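PDB 2D28: type II secretion ATPase XpsE from Xanthomonas campestris, which serves as an ATPase of the type II secretion system, represented here by its N-terminal domain, which includes an MshEN-type domain. Local coordinates for residues A[91-97]-A[140-145]. The protein carries 1 engineered substitution. Residues are numbered along the deposited sequence; the frame is centred on the assembly and turned at random.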
# COMPACT_ATOMS: atom_id res chain seq x y z
N LEU A 91 6.27 3.79 9.45
CA LEU A 91 6.54 3.34 8.06
C LEU A 91 6.54 1.83 7.89
O LEU A 91 5.88 1.27 6.97
CB LEU A 91 7.86 3.94 7.56
CG LEU A 91 7.99 5.45 7.61
CD1 LEU A 91 9.32 5.84 6.97
CD2 LEU A 91 6.83 6.20 7.02
N LYS A 92 7.26 1.16 8.80
CA LYS A 92 7.34 -0.30 8.77
C LYS A 92 6.03 -0.97 9.09
O LYS A 92 5.65 -1.92 8.39
CB LYS A 92 8.49 -0.85 9.62
CG LYS A 92 9.82 -0.39 9.25
CD LYS A 92 10.93 -0.96 10.23
CE LYS A 92 12.21 -0.39 9.86
NZ LYS A 92 13.25 -1.42 9.54
N GLN A 93 5.31 -0.51 10.10
CA GLN A 93 4.04 -1.11 10.41
C GLN A 93 3.03 -0.96 9.29
O GLN A 93 2.24 -1.88 9.04
CB GLN A 93 3.41 -0.43 11.67
CG GLN A 93 2.10 -0.96 11.98
CD GLN A 93 1.27 -0.10 12.96
OE1 GLN A 93 1.81 0.79 13.63
NE2 GLN A 93 -0.01 -0.37 13.04
N PHE A 94 2.98 0.21 8.67
CA PHE A 94 1.92 0.45 7.65
C PHE A 94 2.38 0.11 6.21
O PHE A 94 1.52 0.13 5.24
CB PHE A 94 1.42 1.89 7.79
CG PHE A 94 0.54 2.07 9.02
CD1 PHE A 94 -0.81 1.62 9.01
CD2 PHE A 94 1.06 2.56 10.17
CE1 PHE A 94 -1.60 1.76 10.16
CE2 PHE A 94 0.27 2.65 11.35
CZ PHE A 94 -1.06 2.27 11.32
N HIS A 95 3.69 -0.14 6.07
CA HIS A 95 4.35 -0.46 4.78
C HIS A 95 4.10 0.65 3.80
O HIS A 95 3.44 0.47 2.76
CB HIS A 95 3.85 -1.78 4.18
CG HIS A 95 3.95 -2.95 5.12
ND1 HIS A 95 5.11 -3.67 5.30
CD2 HIS A 95 3.08 -3.39 6.06
CE1 HIS A 95 4.91 -4.58 6.26
NE2 HIS A 95 3.68 -4.43 6.72
N LEU A 96 4.55 1.86 4.14
CA LEU A 96 4.41 2.97 3.20
C LEU A 96 5.64 3.87 3.50
O LEU A 96 6.29 3.72 4.54
CB LEU A 96 3.13 3.71 3.46
CG LEU A 96 2.72 4.07 4.88
CD1 LEU A 96 3.41 5.32 5.36
CD2 LEU A 96 1.21 4.34 4.96
N CYS A 97 5.97 4.74 2.58
CA CYS A 97 7.25 5.46 2.60
C CYS A 97 7.21 6.76 1.79
O CYS A 97 6.89 6.73 0.62
CB CYS A 97 8.35 4.55 2.03
SG CYS A 97 10.02 5.28 2.40
N ILE A 140 8.70 -1.75 -0.95
CA ILE A 140 8.57 -0.64 0.00
C ILE A 140 9.37 -0.95 1.27
O ILE A 140 10.13 -0.09 1.76
CB ILE A 140 7.08 -0.40 0.34
CG1 ILE A 140 6.35 0.08 -0.90
CG2 ILE A 140 6.94 0.62 1.48
CD1 ILE A 140 4.89 0.26 -0.74
N ASP A 141 9.21 -2.15 1.82
CA ASP A 141 9.97 -2.51 3.04
C ASP A 141 11.47 -2.40 2.86
O ASP A 141 12.15 -1.84 3.70
CB ASP A 141 9.64 -3.92 3.44
CG ASP A 141 8.23 -4.04 3.92
OD1 ASP A 141 7.54 -3.03 4.23
OD2 ASP A 141 7.73 -5.14 3.97
N ASP A 142 11.94 -2.85 1.69
CA ASP A 142 13.35 -2.83 1.34
C ASP A 142 13.86 -1.41 1.26
O ASP A 142 14.89 -1.06 1.83
CB ASP A 142 13.55 -3.52 -0.02
CG ASP A 142 13.53 -5.03 0.06
OD1 ASP A 142 13.43 -5.65 1.13
OD2 ASP A 142 13.56 -5.69 -0.96
N LEU A 143 13.10 -0.52 0.62
CA LEU A 143 13.49 0.88 0.51
C LEU A 143 13.51 1.53 1.89
O LEU A 143 14.44 2.34 2.20
CB LEU A 143 12.52 1.69 -0.37
CG LEU A 143 12.94 3.15 -0.54
CD1 LEU A 143 14.01 3.21 -1.57
CD2 LEU A 143 11.77 3.99 -0.93
N ILE A 144 12.50 1.25 2.72
CA ILE A 144 12.46 1.86 4.06
C ILE A 144 13.80 1.53 4.76
O ILE A 144 14.41 2.45 5.28
CB ILE A 144 11.31 1.39 4.91
CG1 ILE A 144 9.96 1.93 4.35
CG2 ILE A 144 11.50 1.85 6.41
CD1 ILE A 144 8.74 1.13 4.80
N GLU A 145 14.22 0.28 4.74
CA GLU A 145 15.43 -0.16 5.44
C GLU A 145 16.71 0.41 4.84
O GLU A 145 17.66 0.78 5.57
CB GLU A 145 15.55 -1.68 5.45
CG GLU A 145 16.67 -2.23 6.36
CD GLU A 145 16.60 -1.60 7.75
OE1 GLU A 145 15.58 -1.80 8.44
OE2 GLU A 145 17.54 -0.84 8.13
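Leu91, in the last turn of helix 88-94, meets Ile144 twice: its CB lies 4.0 Å from Ile144 CD1, and its carbonyl O lies 3.6 Å from the same methyl. That oxygen also accepts the backbone N-H of Leu96 and, weakly, that of His95, at the C-terminal end of the helix. The next residue, Lys92, runs its aliphatic chain past Ile144, CG resting on the CG2 methyl. Bent at its last torsion (chi4 -124°), the lysine brings NZ to Glu145 OE1 at 2.6 Å, a salt bridge at the margin of the contact, in which the ammonium nitrogen comes at the carboxylate oxygen nearly end-on.

At His95 the chain leaves helical geometry with positive phi and turns into strand 96-102, an outer strand of the three-stranded mixed sheet in this alpha/beta domain of the MshEN family; helix 137-147 packs beside this helix-to-strand turn. The imidazole has the carbonyl O of Lys92 over the centre of one face. At its edge, ND1 donates to Asp141 OD1 (2.7 Å), nearly straight at 166°, and OD1 accepts with its syn lone pair; the carboxylate plane is turned 47° from the ring. Such a bond should fix the ring's rotation.

Ile140 CG2 packs 3.7 Å from His95 C, against the backbone of the turn. Leu96 points its CB away from helix 137-147, and its side chain touches Phe90 and Val122, but its carbonyl O lies 3.6 Å from Ile144 CD1. With SG anti to its backbone N, Cys97 sets its sulfur against Leu143 CD2 and Ile144 CG1, while its CB packs on that same CG1.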